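PDB 4PQG: glycosyltransferase Gtf1 from Streptococcus pneumoniae, which belongs to the GT-B glycosyltransferases, carries an additional extended beta-sheet domain, and holds uridine-5'-diphosphate and 2-acetamido-2-deoxy-beta-D-glucopyranose in the cleft between its two parallel-sheet domains. Local coordinates for residues A[87-90]-A[91-95]; A[412-416]-A[417-421]. One frame throughout, in Å; residues are numbered along the deposited sequence.

Contact 1: A[87-90]-A[91-95]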
# COMPACT_ATOMS: atom_id res chain seq x y z
N VAL A 87 -12.26 -9.40 21.32
CA VAL A 87 -13.38 -8.97 22.14
C VAL A 87 -14.72 -9.43 21.53
O VAL A 87 -14.95 -9.28 20.33
CB VAL A 87 -13.35 -7.44 22.32
CG1 VAL A 87 -14.63 -6.92 22.93
CG2 VAL A 87 -12.15 -7.04 23.17
N THR A 88 -15.61 -9.97 22.37
CA THR A 88 -16.92 -10.46 21.93
C THR A 88 -18.04 -9.45 22.17
O THR A 88 -17.83 -8.46 22.86
CB THR A 88 -17.33 -11.75 22.68
OG1 THR A 88 -17.42 -11.47 24.08
CG2 THR A 88 -16.33 -12.86 22.44
N VAL A 89 -19.22 -9.72 21.62
CA VAL A 89 -20.41 -8.90 21.89
C VAL A 89 -20.68 -8.74 23.39
O VAL A 89 -21.02 -7.64 23.85
CB VAL A 89 -21.67 -9.48 21.20
CG1 VAL A 89 -22.90 -8.65 21.54
CG2 VAL A 89 -21.48 -9.50 19.69
N ASP A 90 -20.53 -9.82 24.14
CA ASP A 90 -20.79 -9.79 25.58
C ASP A 90 -19.77 -8.93 26.29
O ASP A 90 -20.14 -8.16 27.19
CB ASP A 90 -20.75 -11.21 26.16
CG ASP A 90 -21.93 -12.04 25.72
OD1 ASP A 90 -23.06 -11.51 25.71
OD2 ASP A 90 -21.72 -13.22 25.38
N ASP A 91 -18.51 -9.06 25.89
CA ASP A 91 -17.45 -8.20 26.40
C ASP A 91 -17.76 -6.74 26.13
O ASP A 91 -17.52 -5.88 26.98
CB ASP A 91 -16.11 -8.52 25.75
CG ASP A 91 -15.60 -9.89 26.09
OD1 ASP A 91 -15.85 -10.37 27.22
OD2 ASP A 91 -14.92 -10.47 25.22
N VAL A 92 -18.30 -6.47 24.94
CA VAL A 92 -18.64 -5.10 24.52
C VAL A 92 -19.78 -4.53 25.34
O VAL A 92 -19.70 -3.39 25.82
CB VAL A 92 -19.01 -5.03 23.01
CG1 VAL A 92 -19.73 -3.73 22.68
CG2 VAL A 92 -17.76 -5.16 22.17
N LEU A 93 -20.84 -5.31 25.53
CA LEU A 93 -22.02 -4.83 26.25
C LEU A 93 -21.74 -4.55 27.73
O LEU A 93 -22.49 -3.81 28.38
CB LEU A 93 -23.19 -5.80 26.08
CG LEU A 93 -23.71 -6.06 24.65
CD1 LEU A 93 -24.80 -7.14 24.62
CD2 LEU A 93 -24.18 -4.78 23.95
N ALA A 94 -20.65 -5.11 28.25
CA ALA A 94 -20.20 -4.86 29.63
C ALA A 94 -19.74 -3.40 29.82
O ALA A 94 -19.77 -2.88 30.93
CB ALA A 94 -19.08 -5.82 30.02
N TYR A 95 -19.30 -2.76 28.75
CA TYR A 95 -18.91 -1.35 28.81
C TYR A 95 -20.13 -0.43 28.91
O TYR A 95 -20.04 0.70 29.39
CB TYR A 95 -18.06 -0.97 27.59
CG TYR A 95 -16.65 -1.53 27.59
CD1 TYR A 95 -15.57 -0.79 28.10
CD2 TYR A 95 -16.39 -2.80 27.08
CE1 TYR A 95 -14.28 -1.30 28.10
CE2 TYR A 95 -15.10 -3.33 27.08
CZ TYR A 95 -14.05 -2.58 27.58
OH TYR A 95 -12.76 -3.09 27.56
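T88 and D91 grip each other reciprocally at the start of the short helix 89-93, forming a capping box. The backbone N of T88 donates to D91 OD2 at 3.0 Å along a nearly straight path (171°), reaching the carboxylate from its anti side and well out of its plane. In return D91 N donates to T88 OG1 at 3.2 Å. With chi1 at 61°, OG1 sits between the T88 backbone N and carbonyl carbon, and from there it accepts the N-H of D91, in the first helical turn. The same hydroxyl also lies 2.9 Å from D91 OD2, at most a weak bond.

Apolar contacts flank the box. V87 CG1 rests 3.6 Å from D91 CB and 3.7 Å from V92 CG2; its side chain and that of V92 meet at about a right angle. Since V87 immediately precedes the cap and V92 is the fourth residue after it, this pair forms a hydrophobic staple. V89 and L93 lie side by side and point the same way, with CG1 of V89 3.9 Å from CD1 of L93. Behind these side chains, backbone bonds from V92 N to T88 O and from L93 N to V89 O set the helical turn.

The helix packs on the antiparallel sheet: V87 and V92 touch F150 of strand 143-150, V89 and V92 reach V133 of strand 133-140, and L93 contacts strands 100-106 and 109-114.

Contact 2: A[412-416]-A[417-421]. With NAG (2-acetamido-2-deoxy-beta-D-glucopyranose), chain D; UDP (uridine-5'-diphosphate), chain C.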
# COMPACT_ATOMS: atom_id res chain seq x y z
N GLU A 412 5.95 3.34 -14.42
CA GLU A 412 6.18 2.54 -13.21
C GLU A 412 7.57 2.74 -12.65
O GLU A 412 8.57 2.55 -13.35
CB GLU A 412 5.94 1.04 -13.45
CG GLU A 412 4.52 0.68 -13.87
CD GLU A 412 3.47 0.81 -12.76
OE1 GLU A 412 3.83 0.86 -11.55
OE2 GLU A 412 2.26 0.82 -13.11
N GLY A 413 7.62 3.09 -11.37
CA GLY A 413 8.88 3.14 -10.64
C GLY A 413 9.55 1.78 -10.70
O GLY A 413 10.78 1.68 -10.78
N PHE A 414 8.75 0.73 -10.66
CA PHE A 414 9.24 -0.63 -10.67
C PHE A 414 8.17 -1.53 -11.22
O PHE A 414 8.34 -2.15 -12.28
CB PHE A 414 9.62 -1.09 -9.26
CG PHE A 414 10.31 -2.44 -9.22
CD1 PHE A 414 11.59 -2.60 -9.75
CD2 PHE A 414 9.68 -3.55 -8.66
CE1 PHE A 414 12.24 -3.82 -9.70
CE2 PHE A 414 10.32 -4.79 -8.61
CZ PHE A 414 11.61 -4.92 -9.13
N GLY A 415 7.05 -1.59 -10.49
CA GLY A 415 5.90 -2.41 -10.89
C GLY A 415 5.98 -3.83 -10.37
O GLY A 415 6.38 -4.77 -11.09
N LEU A 416 5.56 -4.01 -9.12
CA LEU A 416 5.64 -5.29 -8.47
C LEU A 416 4.86 -6.39 -9.21
O LEU A 416 5.32 -7.52 -9.24
CB LEU A 416 5.18 -5.18 -7.01
CG LEU A 416 6.19 -4.47 -6.08
CD1 LEU A 416 5.57 -4.11 -4.72
CD2 LEU A 416 7.49 -5.24 -5.90
N THR A 417 3.69 -6.07 -9.77
CA THR A 417 2.93 -7.08 -10.55
C THR A 417 3.64 -7.50 -11.85
O THR A 417 3.38 -8.60 -12.36
CB THR A 417 1.50 -6.65 -10.90
OG1 THR A 417 1.55 -5.48 -11.74
CG2 THR A 417 0.68 -6.38 -9.62
N LEU A 418 4.51 -6.65 -12.38
CA LEU A 418 5.31 -7.01 -13.55
C LEU A 418 6.36 -8.07 -13.17
O LEU A 418 6.54 -9.06 -13.87
CB LEU A 418 5.98 -5.78 -14.17
CG LEU A 418 5.15 -4.53 -14.48
CD1 LEU A 418 6.06 -3.45 -15.04
CD2 LEU A 418 4.01 -4.84 -15.44
N MET A 419 7.03 -7.85 -12.05
CA MET A 419 7.97 -8.83 -11.48
C MET A 419 7.27 -10.13 -11.11
O MET A 419 7.73 -11.23 -11.44
CB MET A 419 8.66 -8.24 -10.24
CG MET A 419 9.68 -9.19 -9.59
SD MET A 419 10.10 -8.71 -7.91
CE MET A 419 8.58 -9.18 -7.08
N GLU A 420 6.15 -9.99 -10.42
CA GLU A 420 5.35 -11.14 -10.03
C GLU A 420 4.90 -11.91 -11.27
O GLU A 420 5.04 -13.14 -11.33
CB GLU A 420 4.17 -10.70 -9.15
CG GLU A 420 4.61 -10.25 -7.75
CD GLU A 420 3.58 -9.39 -7.00
OE1 GLU A 420 2.39 -9.39 -7.39
OE2 GLU A 420 3.98 -8.71 -6.02
N ALA A 421 4.38 -11.19 -12.27
CA ALA A 421 3.96 -11.81 -13.53
C ALA A 421 5.08 -12.62 -14.22
O ALA A 421 4.87 -13.76 -14.59
CB ALA A 421 3.35 -10.77 -14.46
C1 NAG D . 4.65 2.43 -6.73
C2 NAG D . 5.02 2.65 -8.19
C3 NAG D . 5.39 1.20 -8.54
C4 NAG D . 6.39 0.59 -7.54
C5 NAG D . 5.93 0.84 -6.08
C6 NAG D . 6.81 0.21 -5.01
C7 NAG D . 3.98 3.85 -10.04
C8 NAG D . 2.68 4.13 -10.74
N2 NAG D . 3.89 3.05 -8.99
O1 NAG D . 3.56 3.07 -6.15
O3 NAG D . 5.84 1.07 -9.88
O4 NAG D . 6.47 -0.79 -7.79
O5 NAG D . 5.81 2.26 -5.94
O6 NAG D . 8.04 0.89 -5.04
O7 NAG D . 5.04 4.36 -10.43
N1 UDP C . -2.00 -6.52 -5.57
C2 UDP C . -2.67 -7.54 -4.87
N3 UDP C . -3.87 -7.93 -5.29
C4 UDP C . -4.48 -7.38 -6.35
C5 UDP C . -3.84 -6.36 -7.07
C6 UDP C . -2.58 -5.94 -6.64
O2 UDP C . -2.16 -8.10 -3.87
O4 UDP C . -5.61 -7.80 -6.68
C1' UDP C . -0.65 -6.14 -5.10
C2' UDP C . 0.38 -6.70 -6.08
O2' UDP C . 0.76 -8.06 -5.80
C3' UDP C . 1.56 -5.75 -5.97
C4' UDP C . 0.94 -4.44 -5.50
O4' UDP C . -0.43 -4.73 -5.14
O3' UDP C . 2.49 -6.22 -4.99
C5' UDP C . 0.93 -3.37 -6.58
O5' UDP C . 2.25 -2.91 -6.77
PA UDP C . 2.72 -2.24 -8.15
O1A UDP C . 4.17 -1.84 -8.02
O2A UDP C . 2.33 -3.19 -9.25
O3A UDP C . 1.73 -1.00 -8.43
PB UDP C . 1.45 0.36 -7.61
O1B UDP C . 1.37 1.42 -8.69
O2B UDP C . 0.15 0.10 -6.86
O3B UDP C . 2.67 0.57 -6.73
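The F414 ring meets M419 at its edge: SD lies in the ring plane, 4.0 Å from CE2, in a Met-aromatic contact. O4 of 2-acetamido-2-deoxy-beta-D-glucopyranose (NAG) also lies at the ring edge, and F440 packs edge-to-face with F414. A chi1 of -173° carries the ring away from its own backbone N and brings it beside the helix, where the methionine chain, bent at chi3, crosses it obliquely.

The other flat groups are two carboxylates that serve the ligands. OE1 of E412 accepts from O3 of NAG at 2.6 Å, while its OE2 is held by K341 and S409. E420 spans the ribose of UDP, extended beyond CG: OE1 takes O2' at 2.6 Å and OE2 takes O3' at 3.1 Å. OE1 is also hydrogen-bonded to Y399 OH, and OE2 to Y31 OH.

Between the two glutamates the backbone does the binding. The N-H groups of G413, F414 and G415 point at NAG oxygens O7, O3 and O4 respectively. G415, with a positive phi of 88°, is the N-cap; its carbonyl receives M419 N in its plane and L418 N, at 2.9 Å, from above that plane. The next two N-H groups reach the alpha phosphate of UDP: L416 N donates to UDP O1A at 2.8 Å. T417 N donates to UDP O2A at 3.2 Å. The phosphate thus sits at the N-terminal end of helix 416-423, whose dipole probably favours its charge. The T417 hydroxyl is hydrogen-bonded to Y405 OH.

E412 and E420, with seven residues between them, match the EX7E motif of many GT-B glycosyltransferases, spread here across a loop and a helix start that together line a nucleotide site.

How the contacts relate
From the N terminus the chain first lays down three of the seven strands of a parallel sheet (10-15, 42-47 and 70-72), then reaches contact 1, where the turn into helix 89-93 leads on to strand 100-106, the first of the ten-stranded antiparallel sheet. After that sheet the chain returns to complete the first parallel sheet, ending with strand 308-310, and then forms the second one. Contact 2 follows its strand 404-406, where a loop turns into helix 416-423. Each contact is local, and the two follow in series without nesting or crossing. Their centres are about 44 Å apart, on opposite sides of the chain's centre: contact 1 packs against the extended antiparallel sheet, contact 2 lines the ligand-bearing cleft.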